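Local coordinates for uncharacterized conserved protein (Staphylococcus epidermidis, PDB 3FRM) that is of unknown function but has two acetyltransferase-related regions, the second of the GNAT family, and may therefore be an N-acetyltransferase, at residues T20-Y28 with S39-M47; V179-I190 with V212-L223. All coordinates share one frame; numbering follows the deposited sequence.

Overall arrangement
Both contacts belong to one mixed, largely antiparallel sheet that runs through the whole chain, yet they lie well apart on it: their centres are about 25 Å from each other and their nearest atoms about 11 Å. Contact 1 comes first along the chain and is complete before contact 2 begins. It pairs strands 25-29 and 41-44, close to one border of the sheet, within the DUF5613 range. Contact 2 joins strands 174-183 and 188-195 to helix 204-216 and strand 221-225, within the GNAT range. Strands 72-75, 241-251 and 96-105 come between them in the sheet, consistent with two acetyltransferase-like halves sharing a continuous sheet.

Contact 1. Residues T20-Y28 with S39-M47; sequences TEDSRKAIY and SNTWIYKTM
W42 lies with one ring face under two side chains of the neighbouring strand, I27 over the five-membered ring and K25 over the six-membered ring. CG1 of I27 sits 3.8 Å from the centroid of the W42 five-membered ring, only 12° off its normal, and CD1 runs on toward the rim. K25 reaches the other ring of the indole with CD, 3.9 Å from the centroid, because its chain bends at chi2 (124°) instead of running straight out from the strand. That course also carries K25 NZ to D22 OD1, a 2.7 Å salt bridge. The other carboxylate oxygen, D22 OD2, takes the backbone N-H groups of R24 and K25 from opposite faces of its plane; the R24 bond closes an Asx turn, which the K25 bond extends to an Asx motif, between strands 17-21 and 25-29.

Beneath the side chains, 25-28 and 41-44 pair as an antiparallel hairpin: A26 with I43 and Y28 with T41 are the hydrogen-bonded pairs. On the face opposite W42, CE2 of Y28 meets I43 CG1 at 3.9 Å. R24 leans alongside Y44, its NH2 near the ring edge, while its NH1 and the Y44 hydroxyl both go to D56 of helix 50-66; a water joins R24 NH2 to the carbonyl of T46. Past the strand end, R24 O accepts from T46 N at 3.0 Å. K45 bends at chi3 (89°) and brings NZ 2.7 Å from D22 O and 2.9 Å from E21 OE2, which it meets on the anti lone pair. Lysines thus hold D22 at two points, K25 through its carboxylate and K45 through its carbonyl, and the nearby positive charges would probably favour ionised E21 and D22.

Contact 2. Residues V179-I190 with V212-L223; sequences VDIIMTDKTIEI and VGRMANERPVIL
I188 CG2 presses on A216 CB at 3.3 Å and also meets V221 CB, filling the angle between helix 204-216 and strand 221-225. The other branch, with CG1 anti to the backbone N (chi1 173°), points CD1 to the CE methyl of the selenomethionine M215, 3.6 Å away; the two side chains cross at about a right angle. I181 CG2 touches that same methyl and V212 CG2. About one turn back on the helix, V212 CG1 meets I190 CG2 at 3.6 Å, so V212 rests across side chains of two neighbouring strands, I181 and I190. Where the strands continue, the I190 and L223 side chains lie side by side, pointing the same way, with CD1 of I190 on CD2 of L223.

Backbone hydrogen bonds join 188-190 to 221-223 in parallel register: I188 N to P220 O, I222 N to I188 O and I190 N to I222 O. This is the closing step of a beta-alpha-beta crossover, in which strand 188-195 leads through helix 204-216 to the adjacent parallel strand 221-225, within the GNAT acetyltransferase region. On the sheet face away from the helix, E189 CG packs on I222 CG1, while the E189 carboxylate turns to the backbone N of Y13.

Polar side-chain bonds gather at R219, the last residue of the type II' turn (216-219) at the end of the helix. Its NH1 bonds to T184 O at 2.8 Å, nearly straight (160°). NE and NH2 turn back to A216 O and M215 O, the latter at 3.0 Å. All three acceptors lie close to the guanidinium plane, so its rotation is fixed between the end of the helix and the 184-187 turn. Within that turn, T187 OG1 donates to T184 OG1, which donates in turn to T187 O at 2.8 Å.

Contact 1. Residues T20-Y28 with S39-M47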
loop_
_atom_site.group_PDB
_atom_site.type_symbol
_atom_site.label_atom_id
_atom_site.label_comp_id
_atom_site.label_asym_id
_atom_site.label_seq_id
_atom_site.Cartn_x
_atom_site.Cartn_y
_atom_site.Cartn_z
ATOM N N THR A 20 7.742 28.778 -12.989
ATOM C CA THR A 20 8.274 29.654 -11.980
ATOM C C THR A 20 8.827 28.782 -10.871
ATOM O O THR A 20 8.266 27.748 -10.555
ATOM C CB THR A 20 7.129 30.564 -11.478
ATOM O OG1 THR A 20 7.380 31.902 -11.894
ATOM C CG2 THR A 20 6.966 30.517 -9.990
ATOM N N GLU A 21 9.946 29.179 -10.297
ATOM C CA GLU A 21 10.411 28.544 -9.094
ATOM C C GLU A 21 10.932 29.621 -8.182
ATOM O O GLU A 21 11.788 30.399 -8.605
ATOM C CB GLU A 21 11.530 27.573 -9.367
ATOM C CG GLU A 21 11.966 26.901 -8.062
ATOM C CD GLU A 21 12.886 25.726 -8.256
ATOM O OE1 GLU A 21 13.092 25.276 -9.430
ATOM O OE2 GLU A 21 13.402 25.229 -7.219
ATOM N N ASP A 22 10.425 29.667 -6.950
ATOM C CA ASP A 22 10.923 30.595 -5.942
ATOM C C ASP A 22 11.053 29.863 -4.613
ATOM O O ASP A 22 11.011 28.656 -4.592
ATOM C CB ASP A 22 10.034 31.815 -5.839
ATOM C CG ASP A 22 8.641 31.486 -5.378
ATOM O OD1 ASP A 22 7.681 32.213 -5.764
ATOM O OD2 ASP A 22 8.476 30.507 -4.637
ATOM N N SER A 23 11.209 30.556 -3.501
ATOM C CA SER A 23 11.481 29.817 -2.277
ATOM C C SER A 23 10.267 29.064 -1.745
ATOM O O SER A 23 10.429 28.099 -0.996
ATOM C CB SER A 23 12.029 30.703 -1.188
ATOM O OG SER A 23 11.003 31.557 -0.732
ATOM N N ARG A 24 9.064 29.461 -2.123
ATOM C CA ARG A 24 7.944 28.688 -1.616
ATOM C C ARG A 24 7.391 27.570 -2.500
ATOM O O ARG A 24 6.843 26.603 -1.949
ATOM C CB ARG A 24 6.791 29.553 -1.050
ATOM C CG ARG A 24 6.530 30.848 -1.685
ATOM C CD ARG A 24 5.296 31.503 -1.022
ATOM N NE ARG A 24 4.351 31.919 -2.050
ATOM C CZ ARG A 24 3.245 31.259 -2.443
ATOM N NH1 ARG A 24 2.482 31.783 -3.412
ATOM N NH2 ARG A 24 2.856 30.132 -1.857
ATOM N N LYS A 25 7.535 27.693 -3.830
ATOM C CA LYS A 25 6.870 26.794 -4.790
ATOM C C LYS A 25 7.423 26.801 -6.225
ATOM O O LYS A 25 7.930 27.791 -6.715
ATOM C CB LYS A 25 5.403 27.167 -4.888
ATOM C CG LYS A 25 5.231 28.646 -5.164
ATOM C CD LYS A 25 4.446 28.887 -6.377
ATOM C CE LYS A 25 4.014 30.397 -6.498
ATOM N NZ LYS A 25 5.145 31.351 -6.317
ATOM N N ALA A 26 7.287 25.675 -6.893
ATOM C CA ALA A 26 7.597 25.533 -8.301
ATOM C C ALA A 26 6.251 25.333 -8.957
ATOM O O ALA A 26 5.445 24.579 -8.448
ATOM C CB ALA A 26 8.504 24.274 -8.530
ATOM N N ILE A 27 5.986 26.024 -10.049
ATOM C CA ILE A 27 4.748 25.829 -10.826
ATOM C C ILE A 27 5.036 25.135 -12.175
ATOM O O ILE A 27 5.890 25.589 -12.904
ATOM C CB ILE A 27 4.135 27.158 -11.135
ATOM C CG1 ILE A 27 3.731 27.870 -9.829
ATOM C CG2 ILE A 27 2.997 27.013 -12.166
ATOM C CD1 ILE A 27 2.890 29.121 -10.094
ATOM N N TYR A 28 4.358 24.030 -12.483
ATOM C CA TYR A 28 4.600 23.283 -13.709
ATOM C C TYR A 28 3.294 23.250 -14.521
ATOM O O TYR A 28 2.214 23.074 -13.973
ATOM C CB TYR A 28 5.002 21.876 -13.354
ATOM C CG TYR A 28 6.409 21.738 -12.814
ATOM C CD1 TYR A 28 7.444 21.342 -13.647
ATOM C CD2 TYR A 28 6.698 22.032 -11.496
ATOM C CE1 TYR A 28 8.756 21.203 -13.171
ATOM C CE2 TYR A 28 8.005 21.927 -11.002
ATOM C CZ TYR A 28 9.026 21.496 -11.864
ATOM O OH TYR A 28 10.322 21.370 -11.425
ATOM N N SER A 39 1.671 16.707 -15.022
ATOM C CA SER A 39 2.469 17.729 -15.680
ATOM C C SER A 39 1.908 19.130 -15.402
ATOM O O SER A 39 2.495 20.114 -15.844
ATOM C CB SER A 39 2.452 17.510 -17.191
ATOM O OG SER A 39 2.472 16.137 -17.507
ATOM N N ASN A 40 0.768 19.231 -14.724
ATOM C CA ASN A 40 0.151 20.515 -14.463
ATOM C C ASN A 40 -0.163 20.708 -12.967
ATOM O O ASN A 40 -1.230 20.356 -12.465
ATOM C CB ASN A 40 -1.083 20.725 -15.354
ATOM C CG ASN A 40 -0.752 20.702 -16.890
ATOM O OD1 ASN A 40 -0.302 21.705 -17.447
ATOM N ND2 ASN A 40 -1.035 19.576 -17.568
ATOM N N THR A 41 0.764 21.293 -12.235
ATOM C CA THR A 41 0.640 21.222 -10.800
ATOM C C THR A 41 1.597 22.199 -10.118
ATOM O O THR A 41 2.556 22.668 -10.716
ATOM C CB THR A 41 0.900 19.735 -10.321
ATOM O OG1 THR A 41 0.359 19.533 -8.997
ATOM C CG2 THR A 41 2.382 19.360 -10.380
ATOM N N TRP A 42 1.311 22.499 -8.856
ATOM C CA TRP A 42 2.174 23.268 -8.035
ATOM C C TRP A 42 2.915 22.328 -7.064
ATOM O O TRP A 42 2.274 21.517 -6.418
ATOM C CB TRP A 42 1.333 24.212 -7.182
ATOM C CG TRP A 42 0.948 25.453 -7.801
ATOM C CD1 TRP A 42 0.438 25.639 -9.091
ATOM C CD2 TRP A 42 0.890 26.726 -7.159
ATOM N NE1 TRP A 42 0.121 26.974 -9.273
ATOM C CE2 TRP A 42 0.371 27.657 -8.109
ATOM C CE3 TRP A 42 1.219 27.174 -5.886
ATOM C CZ2 TRP A 42 0.204 29.009 -7.819
ATOM C CZ3 TRP A 42 1.050 28.519 -5.611
ATOM C CH2 TRP A 42 0.563 29.421 -6.577
ATOM N N ILE A 43 4.240 22.461 -6.968
ATOM C CA ILE A 43 5.045 21.724 -5.998
ATOM C C ILE A 43 5.450 22.741 -4.917
ATOM O O ILE A 43 6.264 23.602 -5.164
ATOM C CB ILE A 43 6.308 21.160 -6.637
ATOM C CG1 ILE A 43 6.023 20.483 -7.994
ATOM C CG2 ILE A 43 7.068 20.169 -5.696
ATOM C CD1 ILE A 43 5.117 19.307 -7.930
ATOM N N TYR A 44 4.895 22.660 -3.716
ATOM C CA TYR A 44 5.331 23.584 -2.661
ATOM C C TYR A 44 6.714 23.190 -2.143
ATOM O O TYR A 44 7.024 22.007 -2.026
ATOM C CB TYR A 44 4.361 23.617 -1.472
ATOM C CG TYR A 44 3.074 24.395 -1.681
ATOM C CD1 TYR A 44 3.072 25.786 -1.753
ATOM C CD2 TYR A 44 1.865 23.749 -1.762
ATOM C CE1 TYR A 44 1.921 26.500 -1.931
ATOM C CE2 TYR A 44 0.657 24.495 -1.933
ATOM C CZ TYR A 44 0.718 25.846 -2.029
ATOM O OH TYR A 44 -0.433 26.539 -2.180
ATOM N N LYS A 45 7.516 24.200 -1.817
ATOM C CA LYS A 45 8.745 24.040 -1.094
ATOM C C LYS A 45 8.574 24.415 0.382
ATOM O O LYS A 45 9.151 23.769 1.264
ATOM C CB LYS A 45 9.822 24.868 -1.765
ATOM C CG LYS A 45 10.275 24.166 -3.052
ATOM C CD LYS A 45 10.817 25.093 -4.141
ATOM C CE LYS A 45 12.305 25.305 -3.980
ATOM N NZ LYS A 45 12.709 26.523 -4.741
ATOM N N THR A 46 7.746 25.413 0.661
ATOM C CA THR A 46 7.361 25.708 2.047
ATOM C C THR A 46 5.835 25.727 2.220
ATOM O O THR A 46 5.109 26.088 1.329
ATOM C CB THR A 46 7.992 27.003 2.561
ATOM O OG1 THR A 46 7.715 28.035 1.607
ATOM C CG2 THR A 46 9.491 26.836 2.674
HETATM N N MSE A 47 5.376 25.329 3.392
HETATM C CA MSE A 47 3.962 25.284 3.751
HETATM C C MSE A 47 3.236 26.600 3.670
HETATM O O MSE A 47 3.537 27.506 4.424
HETATM C CB MSE A 47 3.812 24.804 5.199
HETATM C CG MSE A 47 3.666 23.316 5.333
HETATM SE SE MSE A 47 1.956 22.577 4.620
HETATM C CE MSE A 47 2.453 20.728 5.108
HETATM O O HOH W 1 3.685 28.419 0.347
#

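Contact 2. Residues V179-I190 with V212-L223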
loop_
_atom_site.group_PDB
_atom_site.type_symbol
_atom_site.label_atom_id
_atom_site.label_comp_id
_atom_site.label_asym_id
_atom_site.label_seq_id
_atom_site.Cartn_x
_atom_site.Cartn_y
_atom_site.Cartn_z
ATOM N N VAL A 179 8.513 -0.838 -17.974
ATOM C CA VAL A 179 8.943 0.152 -16.998
ATOM C C VAL A 179 9.563 1.258 -17.786
ATOM O O VAL A 179 10.074 1.003 -18.863
ATOM C CB VAL A 179 9.952 -0.460 -15.951
ATOM C CG1 VAL A 179 11.261 -1.062 -16.655
ATOM C CG2 VAL A 179 10.259 0.527 -14.834
ATOM N N ASP A 180 9.475 2.462 -17.246
ATOM C CA ASP A 180 10.195 3.649 -17.691
ATOM C C ASP A 180 11.401 3.929 -16.798
ATOM O O ASP A 180 11.331 3.749 -15.593
ATOM C CB ASP A 180 9.294 4.846 -17.521
ATOM C CG ASP A 180 8.142 4.796 -18.430
ATOM O OD1 ASP A 180 7.555 5.864 -18.676
ATOM O OD2 ASP A 180 7.836 3.697 -18.945
ATOM N N ILE A 181 12.484 4.393 -17.412
ATOM C CA ILE A 181 13.662 4.752 -16.685
ATOM C C ILE A 181 14.140 6.105 -17.124
ATOM O O ILE A 181 14.193 6.407 -18.312
ATOM C CB ILE A 181 14.826 3.695 -16.780
ATOM C CG1 ILE A 181 15.054 3.253 -18.210
ATOM C CG2 ILE A 181 14.499 2.477 -15.957
ATOM C CD1 ILE A 181 14.214 2.033 -18.643
ATOM N N ILE A 182 14.494 6.889 -16.114
ATOM C CA ILE A 182 14.992 8.231 -16.262
ATOM C C ILE A 182 16.372 8.199 -15.645
ATOM O O ILE A 182 16.534 7.967 -14.423
ATOM C CB ILE A 182 14.116 9.269 -15.505
ATOM C CG1 ILE A 182 12.694 9.294 -16.035
ATOM C CG2 ILE A 182 14.706 10.669 -15.579
ATOM C CD1 ILE A 182 11.716 8.632 -15.062
HETATM N N MSE A 183 17.366 8.456 -16.484
HETATM C CA MSE A 183 18.745 8.360 -16.052
HETATM C C MSE A 183 19.411 9.703 -15.876
HETATM O O MSE A 183 19.177 10.615 -16.636
HETATM C CB MSE A 183 19.516 7.540 -17.044
HETATM C CG MSE A 183 18.750 6.318 -17.394
HETATM SE SE MSE A 183 19.695 5.367 -18.770
HETATM C CE MSE A 183 19.231 6.532 -20.316
ATOM N N THR A 184 20.247 9.809 -14.863
ATOM C CA THR A 184 20.970 11.014 -14.630
ATOM C C THR A 184 22.333 10.494 -14.293
ATOM O O THR A 184 22.573 9.296 -14.321
ATOM C CB THR A 184 20.371 11.815 -13.439
ATOM O OG1 THR A 184 20.008 10.918 -12.384
ATOM C CG2 THR A 184 19.103 12.577 -13.842
ATOM N N ASP A 185 23.236 11.394 -13.987
ATOM C CA ASP A 185 24.553 11.007 -13.578
ATOM C C ASP A 185 24.464 10.380 -12.210
ATOM O O ASP A 185 25.058 9.337 -11.971
ATOM C CB ASP A 185 25.451 12.230 -13.522
ATOM C CG ASP A 185 25.629 12.859 -14.872
ATOM O OD1 ASP A 185 25.111 13.993 -15.079
ATOM O OD2 ASP A 185 26.236 12.203 -15.748
ATOM N N LYS A 186 23.709 11.006 -11.320
ATOM C CA LYS A 186 23.683 10.622 -9.921
ATOM C C LYS A 186 22.795 9.406 -9.693
ATOM O O LYS A 186 23.155 8.496 -8.961
ATOM C CB LYS A 186 23.120 11.783 -9.103
ATOM C CG LYS A 186 23.862 12.091 -7.793
ATOM C CD LYS A 186 22.864 12.339 -6.616
ATOM C CE LYS A 186 21.900 13.511 -6.864
ATOM N NZ LYS A 186 21.229 13.980 -5.603
ATOM N N THR A 187 21.622 9.380 -10.323
ATOM C CA THR A 187 20.680 8.326 -10.014
ATOM C C THR A 187 20.036 7.685 -11.238
ATOM O O THR A 187 20.145 8.163 -12.364
ATOM C CB THR A 187 19.492 8.883 -9.231
ATOM O OG1 THR A 187 18.906 9.931 -10.000
ATOM C CG2 THR A 187 19.876 9.424 -7.886
ATOM N N ILE A 188 19.289 6.631 -10.981
ATOM C CA ILE A 188 18.319 6.199 -11.935
ATOM C C ILE A 188 16.929 6.019 -11.316
ATOM O O ILE A 188 16.755 5.434 -10.238
ATOM C CB ILE A 188 18.864 5.005 -12.707
ATOM C CG1 ILE A 188 17.846 4.369 -13.623
ATOM C CG2 ILE A 188 19.527 3.998 -11.782
ATOM C CD1 ILE A 188 18.629 3.717 -14.756
ATOM N N GLU A 189 15.926 6.564 -11.999
ATOM C CA GLU A 189 14.591 6.514 -11.498
ATOM C C GLU A 189 13.750 5.645 -12.382
ATOM O O GLU A 189 13.831 5.727 -13.608
ATOM C CB GLU A 189 14.009 7.905 -11.423
ATOM C CG GLU A 189 12.700 7.979 -10.700
ATOM C CD GLU A 189 11.948 9.250 -11.084
ATOM O OE1 GLU A 189 12.639 10.288 -11.237
ATOM O OE2 GLU A 189 10.688 9.220 -11.249
ATOM N N ILE A 190 12.981 4.769 -11.745
ATOM C CA ILE A 190 11.984 4.013 -12.442
ATOM C C ILE A 190 10.600 4.630 -12.216
ATOM O O ILE A 190 10.373 5.369 -11.261
ATOM C CB ILE A 190 12.051 2.477 -12.188
ATOM C CG1 ILE A 190 12.004 2.111 -10.725
ATOM C CG2 ILE A 190 13.377 1.892 -12.700
ATOM C CD1 ILE A 190 11.561 0.668 -10.468
ATOM N N VAL A 212 17.366 -3.154 -14.827
ATOM C CA VAL A 212 17.533 -1.776 -14.443
ATOM C C VAL A 212 18.784 -1.648 -13.537
ATOM O O VAL A 212 19.606 -0.730 -13.681
ATOM C CB VAL A 212 16.236 -1.264 -13.769
ATOM C CG1 VAL A 212 16.451 0.066 -13.128
ATOM C CG2 VAL A 212 15.044 -1.177 -14.800
ATOM N N GLY A 213 18.955 -2.609 -12.634
ATOM C CA GLY A 213 20.065 -2.590 -11.708
ATOM C C GLY A 213 21.405 -2.647 -12.429
ATOM O O GLY A 213 22.368 -1.956 -12.011
ATOM N N ARG A 214 21.472 -3.483 -13.482
ATOM C CA ARG A 214 22.678 -3.613 -14.280
ATOM C C ARG A 214 22.939 -2.342 -15.073
ATOM O O ARG A 214 24.079 -1.904 -15.152
ATOM C CB ARG A 214 22.666 -4.867 -15.181
ATOM C CG ARG A 214 22.828 -6.187 -14.409
ATOM C CD ARG A 214 22.868 -7.413 -15.315
ATOM N NE ARG A 214 21.774 -7.453 -16.289
ATOM C CZ ARG A 214 20.584 -8.011 -16.085
ATOM N NH1 ARG A 214 20.303 -8.606 -14.926
ATOM N NH2 ARG A 214 19.667 -7.972 -17.049
HETATM N N MSE A 215 21.895 -1.717 -15.608
HETATM C CA MSE A 215 22.085 -0.407 -16.214
HETATM C C MSE A 215 22.591 0.618 -15.223
HETATM O O MSE A 215 23.384 1.474 -15.578
HETATM C CB MSE A 215 20.807 0.150 -16.810
HETATM C CG MSE A 215 20.274 -0.622 -17.939
HETATM SE SE MSE A 215 18.576 0.187 -18.476
HETATM C CE MSE A 215 17.882 0.856 -16.798
ATOM N N ALA A 216 22.142 0.557 -13.978
ATOM C CA ALA A 216 22.459 1.648 -13.075
ATOM C C ALA A 216 23.948 1.828 -12.807
ATOM O O ALA A 216 24.392 2.932 -12.474
ATOM C CB ALA A 216 21.690 1.508 -11.794
ATOM N N ASN A 217 24.720 0.750 -12.953
ATOM C CA ASN A 217 26.101 0.700 -12.476
ATOM C C ASN A 217 26.151 0.753 -10.955
ATOM O O ASN A 217 25.630 -0.143 -10.308
ATOM C CB ASN A 217 26.953 1.804 -13.093
ATOM C CG ASN A 217 27.488 1.428 -14.429
ATOM O OD1 ASN A 217 26.891 1.773 -15.464
ATOM N ND2 ASN A 217 28.617 0.691 -14.439
ATOM N N GLU A 218 26.792 1.767 -10.381
ATOM C CA GLU A 218 26.667 1.981 -8.950
ATOM C C GLU A 218 25.742 3.160 -8.588
ATOM O O GLU A 218 25.665 3.574 -7.409
ATOM C CB GLU A 218 28.051 2.071 -8.304
ATOM C CG GLU A 218 28.876 0.716 -8.411
ATOM C CD GLU A 218 29.466 0.251 -7.051
ATOM O OE1 GLU A 218 28.869 0.566 -5.973
ATOM O OE2 GLU A 218 30.534 -0.435 -7.051
ATOM N N ARG A 219 25.041 3.695 -9.590
ATOM C CA ARG A 219 23.976 4.665 -9.324
ATOM C C ARG A 219 22.857 4.028 -8.495
ATOM O O ARG A 219 22.409 2.928 -8.803
ATOM C CB ARG A 219 23.368 5.241 -10.612
ATOM C CG ARG A 219 24.265 6.196 -11.366
ATOM C CD ARG A 219 23.743 6.557 -12.754
ATOM N NE ARG A 219 23.669 5.446 -13.714
ATOM C CZ ARG A 219 23.271 5.562 -14.992
ATOM N NH1 ARG A 219 22.907 6.738 -15.500
ATOM N NH2 ARG A 219 23.199 4.496 -15.778
ATOM N N PRO A 220 22.430 4.697 -7.414
ATOM C CA PRO A 220 21.219 4.288 -6.728
ATOM C C PRO A 220 20.008 4.262 -7.659
ATOM O O PRO A 220 19.886 5.072 -8.620
ATOM C CB PRO A 220 20.977 5.425 -5.715
ATOM C CG PRO A 220 22.312 6.145 -5.579
ATOM C CD PRO A 220 23.266 5.596 -6.599
ATOM N N VAL A 221 19.066 3.383 -7.349
ATOM C CA VAL A 221 17.838 3.448 -8.089
ATOM C C VAL A 221 16.638 3.797 -7.228
ATOM O O VAL A 221 16.534 3.311 -6.083
ATOM C CB VAL A 221 17.659 2.323 -9.166
ATOM C CG1 VAL A 221 18.619 1.199 -8.988
ATOM C CG2 VAL A 221 16.150 1.903 -9.382
ATOM N N ILE A 222 15.809 4.698 -7.758
ATOM C CA ILE A 222 14.832 5.358 -6.975
ATOM C C ILE A 222 13.520 5.510 -7.740
ATOM O O ILE A 222 13.473 5.439 -9.001
ATOM C CB ILE A 222 15.312 6.777 -6.587
ATOM C CG1 ILE A 222 15.103 7.754 -7.762
ATOM C CG2 ILE A 222 16.758 6.736 -6.038
ATOM C CD1 ILE A 222 15.576 9.162 -7.521
ATOM N N LEU A 223 12.462 5.669 -6.955
ATOM C CA LEU A 223 11.118 5.734 -7.448
ATOM C C LEU A 223 10.249 6.403 -6.411
ATOM O O LEU A 223 10.614 6.438 -5.205
ATOM C CB LEU A 223 10.583 4.352 -7.715
ATOM C CG LEU A 223 10.306 3.443 -6.531
ATOM C CD1 LEU A 223 8.824 3.530 -6.213
ATOM C CD2 LEU A 223 10.692 2.001 -6.866
#